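Local coordinates for protein phosphohistidine phosphatase sixA (Escherichia coli, PDB 1UJC) that removes phosphate from phosphohistidine in the HPt domain of the ArcB sensor, part of a multistep His-Asp phosphorelay, at residues E44-A56 and L95-H108. Residues are numbered along the deposited sequence; the frame is centred on the assembly and turned at random.
With WO4 (tungstate(VI)ion), chain C.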
loop_
_atom_site.group_PDB
_atom_site.type_symbol
_atom_site.label_atom_id
_atom_site.label_comp_id
_atom_site.label_asym_id
_atom_site.label_seq_id
_atom_site.Cartn_x
_atom_site.Cartn_y
_atom_site.Cartn_z
ATOM N N GLU A 44 -4.415 13.327 0.292
ATOM C CA GLU A 44 -3.518 13.883 -0.711
ATOM C C GLU A 44 -2.220 13.091 -0.637
ATOM O O GLU A 44 -1.460 13.232 0.323
ATOM C CB GLU A 44 -3.237 15.354 -0.407
ATOM C CG GLU A 44 -4.465 16.157 -0.006
ATOM C CD GLU A 44 -4.136 17.598 0.350
ATOM O OE1 GLU A 44 -3.229 17.817 1.185
ATOM O OE2 GLU A 44 -4.786 18.515 -0.199
ATOM N N ILE A 45 -1.971 12.257 -1.641
ATOM C CA ILE A 45 -0.768 11.432 -1.659
ATOM C C ILE A 45 0.401 12.166 -2.291
ATOM O O ILE A 45 0.346 12.545 -3.457
ATOM C CB ILE A 45 -1.005 10.119 -2.432
ATOM C CG1 ILE A 45 -2.211 9.376 -1.843
ATOM C CG2 ILE A 45 0.234 9.246 -2.372
ATOM C CD1 ILE A 45 -2.044 8.968 -0.399
ATOM N N GLU A 46 1.462 12.351 -1.511
ATOM C CA GLU A 46 2.654 13.055 -1.977
ATOM C C GLU A 46 3.655 12.130 -2.657
ATOM O O GLU A 46 4.311 12.516 -3.627
ATOM C CB GLU A 46 3.346 13.762 -0.806
ATOM C CG GLU A 46 4.515 14.663 -1.225
ATOM C CD GLU A 46 5.233 15.305 -0.046
ATOM O OE1 GLU A 46 4.554 15.817 0.865
ATOM O OE2 GLU A 46 6.483 15.308 -0.040
ATOM N N ARG A 47 3.778 10.912 -2.144
ATOM C CA ARG A 47 4.716 9.946 -2.703
ATOM C C ARG A 47 4.095 8.559 -2.818
ATOM O O ARG A 47 3.207 8.196 -2.040
ATOM C CB ARG A 47 5.971 9.878 -1.826
ATOM C CG ARG A 47 6.794 11.162 -1.822
ATOM C CD ARG A 47 7.575 11.309 -3.123
ATOM N NE ARG A 47 8.778 10.481 -3.132
ATOM C CZ ARG A 47 9.880 10.754 -2.435
ATOM N NH1 ARG A 47 9.934 11.838 -1.669
ATOM N NH2 ARG A 47 10.933 9.946 -2.511
ATOM N N VAL A 48 4.576 7.784 -3.785
ATOM C CA VAL A 48 4.071 6.439 -4.004
ATOM C C VAL A 48 5.196 5.415 -4.131
ATOM O O VAL A 48 6.135 5.598 -4.907
ATOM C CB VAL A 48 3.202 6.388 -5.271
ATOM C CG1 VAL A 48 2.729 4.969 -5.527
ATOM C CG2 VAL A 48 2.025 7.331 -5.115
ATOM N N LEU A 49 5.085 4.338 -3.356
ATOM C CA LEU A 49 6.063 3.256 -3.362
ATOM C C LEU A 49 5.291 2.008 -3.772
ATOM O O LEU A 49 4.255 1.698 -3.184
ATOM C CB LEU A 49 6.660 3.074 -1.964
ATOM C CG LEU A 49 7.194 4.344 -1.294
ATOM C CD1 LEU A 49 7.710 4.015 0.104
ATOM C CD2 LEU A 49 8.305 4.943 -2.143
ATOM N N VAL A 50 5.785 1.295 -4.776
ATOM C CA VAL A 50 5.084 0.109 -5.254
ATOM C C VAL A 50 5.988 -1.091 -5.523
ATOM O O VAL A 50 7.160 -0.940 -5.858
ATOM C CB VAL A 50 4.304 0.441 -6.554
ATOM C CG1 VAL A 50 5.278 0.853 -7.652
ATOM C CG2 VAL A 50 3.461 -0.754 -6.989
ATOM N N SER A 51 5.423 -2.284 -5.361
ATOM C CA SER A 51 6.137 -3.525 -5.617
ATOM C C SER A 51 6.363 -3.647 -7.121
ATOM O O SER A 51 5.569 -3.150 -7.914
ATOM C CB SER A 51 5.309 -4.715 -5.136
ATOM O OG SER A 51 5.762 -5.914 -5.735
ATOM N N PRO A 52 7.457 -4.309 -7.527
ATOM C CA PRO A 52 7.809 -4.511 -8.938
ATOM C C PRO A 52 6.875 -5.494 -9.647
ATOM O O PRO A 52 6.868 -5.576 -10.873
ATOM C CB PRO A 52 9.236 -5.058 -8.867
ATOM C CG PRO A 52 9.752 -4.526 -7.567
ATOM C CD PRO A 52 8.568 -4.719 -6.656
ATOM N N PHE A 53 6.095 -6.245 -8.872
ATOM C CA PHE A 53 5.179 -7.226 -9.447
ATOM C C PHE A 53 3.975 -6.591 -10.131
ATOM O O PHE A 53 3.360 -5.656 -9.606
ATOM C CB PHE A 53 4.712 -8.213 -8.373
ATOM C CG PHE A 53 5.786 -9.169 -7.913
ATOM C CD1 PHE A 53 7.078 -9.102 -8.436
ATOM C CD2 PHE A 53 5.507 -10.131 -6.949
ATOM C CE1 PHE A 53 8.074 -9.978 -8.000
ATOM C CE2 PHE A 53 6.496 -11.009 -6.510
ATOM C CZ PHE A 53 7.779 -10.933 -7.034
ATOM N N LEU A 54 3.642 -7.122 -11.303
ATOM C CA LEU A 54 2.542 -6.613 -12.112
ATOM C C LEU A 54 1.239 -6.327 -11.376
ATOM O O LEU A 54 0.602 -5.304 -11.632
ATOM C CB LEU A 54 2.273 -7.555 -13.295
ATOM C CG LEU A 54 3.343 -7.563 -14.398
ATOM C CD1 LEU A 54 2.865 -8.370 -15.591
ATOM C CD2 LEU A 54 3.632 -6.143 -14.829
ATOM N N ARG A 55 0.834 -7.205 -10.464
ATOM C CA ARG A 55 -0.414 -6.971 -9.745
ATOM C C ARG A 55 -0.363 -5.718 -8.873
ATOM O O ARG A 55 -1.380 -5.051 -8.677
ATOM C CB ARG A 55 -0.807 -8.203 -8.916
ATOM C CG ARG A 55 0.254 -8.769 -7.991
ATOM C CD ARG A 55 -0.228 -10.116 -7.470
ATOM N NE ARG A 55 0.656 -10.756 -6.495
ATOM C CZ ARG A 55 1.770 -11.426 -6.788
ATOM N NH1 ARG A 55 2.176 -11.556 -8.045
ATOM N NH2 ARG A 55 2.466 -11.999 -5.815
ATOM N N ALA A 56 0.817 -5.384 -8.364
ATOM C CA ALA A 56 0.959 -4.193 -7.534
ATOM C C ALA A 56 0.896 -2.947 -8.423
ATOM O O ALA A 56 0.129 -2.019 -8.164
ATOM C CB ALA A 56 2.281 -4.236 -6.769
ATOM N N LEU A 95 12.059 9.152 4.270
ATOM C CA LEU A 95 11.113 10.104 3.706
ATOM C C LEU A 95 10.487 10.973 4.795
ATOM O O LEU A 95 10.249 12.162 4.585
ATOM C CB LEU A 95 10.019 9.373 2.924
ATOM C CG LEU A 95 10.465 8.540 1.714
ATOM C CD1 LEU A 95 9.235 8.000 0.983
ATOM C CD2 LEU A 95 11.299 9.392 0.782
ATOM N N THR A 96 10.221 10.381 5.956
ATOM C CA THR A 96 9.628 11.122 7.066
ATOM C C THR A 96 10.534 12.278 7.474
ATOM O O THR A 96 10.068 13.399 7.667
ATOM C CB THR A 96 9.383 10.207 8.295
ATOM O OG1 THR A 96 8.383 9.233 7.972
ATOM C CG2 THR A 96 8.908 11.022 9.492
ATOM N N ASN A 97 11.828 12.007 7.592
ATOM C CA ASN A 97 12.794 13.031 7.971
ATOM C C ASN A 97 13.052 14.011 6.830
ATOM O O ASN A 97 13.565 15.107 7.047
ATOM C CB ASN A 97 14.106 12.377 8.411
ATOM C CG ASN A 97 14.037 11.834 9.821
ATOM O OD1 ASN A 97 14.143 12.584 10.794
ATOM N ND2 ASN A 97 13.838 10.528 9.943
ATOM N N GLU A 98 12.688 13.604 5.620
ATOM C CA GLU A 98 12.859 14.429 4.429
ATOM C C GLU A 98 11.780 15.506 4.393
ATOM O O GLU A 98 11.948 16.550 3.767
ATOM C CB GLU A 98 12.774 13.547 3.168
ATOM C CG GLU A 98 12.816 14.301 1.839
ATOM C CD GLU A 98 12.836 13.371 0.631
ATOM O OE1 GLU A 98 13.855 12.685 0.417
ATOM O OE2 GLU A 98 11.831 13.319 -0.107
ATOM N N GLY A 99 10.671 15.247 5.076
ATOM C CA GLY A 99 9.585 16.207 5.101
ATOM C C GLY A 99 8.330 15.700 4.412
ATOM O O GLY A 99 7.283 16.327 4.497
ATOM N N VAL A 100 8.422 14.560 3.734
ATOM C CA VAL A 100 7.264 13.996 3.044
ATOM C C VAL A 100 6.046 13.921 3.971
ATOM O O VAL A 100 6.124 13.384 5.080
ATOM C CB VAL A 100 7.586 12.592 2.499
ATOM C CG1 VAL A 100 6.343 11.963 1.893
ATOM C CG2 VAL A 100 8.688 12.691 1.462
ATOM N N ALA A 101 4.917 14.453 3.508
ATOM C CA ALA A 101 3.693 14.477 4.308
ATOM C C ALA A 101 2.846 13.209 4.240
ATOM O O ALA A 101 2.160 12.872 5.203
ATOM C CB ALA A 101 2.839 15.689 3.919
ATOM N N SER A 102 2.889 12.507 3.112
ATOM C CA SER A 102 2.094 11.296 2.961
ATOM C C SER A 102 2.627 10.377 1.874
ATOM O O SER A 102 3.141 10.836 0.849
ATOM C CB SER A 102 0.647 11.666 2.645
ATOM O OG SER A 102 0.590 12.467 1.480
ATOM N N VAL A 103 2.483 9.076 2.100
ATOM C CA VAL A 103 2.955 8.071 1.158
ATOM C C VAL A 103 1.965 6.923 1.043
ATOM O O VAL A 103 1.403 6.479 2.043
ATOM C CB VAL A 103 4.315 7.470 1.608
ATOM C CG1 VAL A 103 4.805 6.460 0.581
ATOM C CG2 VAL A 103 5.341 8.572 1.809
ATOM N N LEU A 104 1.749 6.457 -0.184
ATOM C CA LEU A 104 0.862 5.325 -0.437
ATOM C C LEU A 104 1.767 4.162 -0.831
ATOM O O LEU A 104 2.540 4.270 -1.786
ATOM C CB LEU A 104 -0.116 5.629 -1.575
ATOM C CG LEU A 104 -0.937 4.441 -2.096
ATOM C CD1 LEU A 104 -1.696 3.773 -0.957
ATOM C CD2 LEU A 104 -1.900 4.918 -3.168
ATOM N N VAL A 105 1.683 3.068 -0.076
ATOM C CA VAL A 105 2.500 1.876 -0.317
ATOM C C VAL A 105 1.621 0.725 -0.798
ATOM O O VAL A 105 0.711 0.297 -0.091
ATOM C CB VAL A 105 3.222 1.422 0.979
ATOM C CG1 VAL A 105 4.112 0.214 0.692
ATOM C CG2 VAL A 105 4.039 2.568 1.551
ATOM N N ILE A 106 1.890 0.227 -2.000
ATOM C CA ILE A 106 1.114 -0.873 -2.560
ATOM C C ILE A 106 2.002 -2.107 -2.575
ATOM O O ILE A 106 3.055 -2.112 -3.213
ATOM C CB ILE A 106 0.631 -0.539 -3.987
ATOM C CG1 ILE A 106 -0.317 0.662 -3.941
ATOM C CG2 ILE A 106 -0.081 -1.732 -4.588
ATOM C CD1 ILE A 106 -0.824 1.104 -5.305
ATOM N N SER A 107 1.573 -3.156 -1.875
ATOM C CA SER A 107 2.379 -4.364 -1.774
ATOM C C SER A 107 1.592 -5.672 -1.737
ATOM O O SER A 107 0.531 -5.791 -2.349
ATOM C CB SER A 107 3.271 -4.260 -0.535
ATOM O OG SER A 107 4.251 -5.279 -0.502
ATOM N N HIS A 108 2.128 -6.655 -1.015
ATOM C CA HIS A 108 1.495 -7.962 -0.923
ATOM C C HIS A 108 1.571 -8.560 0.472
ATOM O O HIS A 108 2.242 -8.031 1.364
ATOM C CB HIS A 108 2.179 -8.976 -1.851
ATOM C CG HIS A 108 2.671 -8.410 -3.146
ATOM N ND1 HIS A 108 2.253 -8.890 -4.368
ATOM C CD2 HIS A 108 3.587 -7.449 -3.412
ATOM C CE1 HIS A 108 2.890 -8.248 -5.331
ATOM N NE2 HIS A 108 3.705 -7.369 -4.778
HETATM W W WO4 C . -0.791 -11.542 -2.838
HETATM O O1 WO4 C . -1.035 -10.395 -1.563
HETATM O O2 WO4 C . 0.483 -11.001 -3.883
HETATM O O3 WO4 C . -2.269 -11.886 -3.665
HETATM O O4 WO4 C . -0.256 -13.032 -2.139
#
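Tungstate O2 is gripped by both segments: Arg55 NE donates to it at 2.6 Å, Arg55 NH2 at 2.9 Å and His108 ND1 at 2.8 Å. This pocket of the histidine phosphatase fold lies past the C-terminal ends of two neighbouring parallel strands, 47-50 and 102-107; Arg7, His8 and the backbone N of Leu109 complete it. Because ND1 donates to the oxyanion, the rotation of the His108 ring is tied at one edge; at another, NE2 shares a hydrogen bond of 2.7 Å with Ser51 OG, carried there by lying anti to the serine's own backbone N (chi1 162°). Ser51 OG in addition takes the N-H of Phe53, forming an ST turn. Phe53 turns an edge toward the His108 face in an offset edge-to-face pair, planes at 76°, while His108 CE1 lies over one face of the Arg55 guanidinium.

The strand directions lie 18° apart, and Leu49 bonds to both residues flanking its partner Val105: N to Leu104 O, O from Ile106 N. At the far end, Glu98 OE2 lies in the guanidinium plane of Arg47 and bridges NH1 at 2.9 Å, while NE of Arg47 makes a second salt bridge to Glu74. Ala101 N reaches Glu46 OE1 at 3.0 Å from above the carboxylate plane.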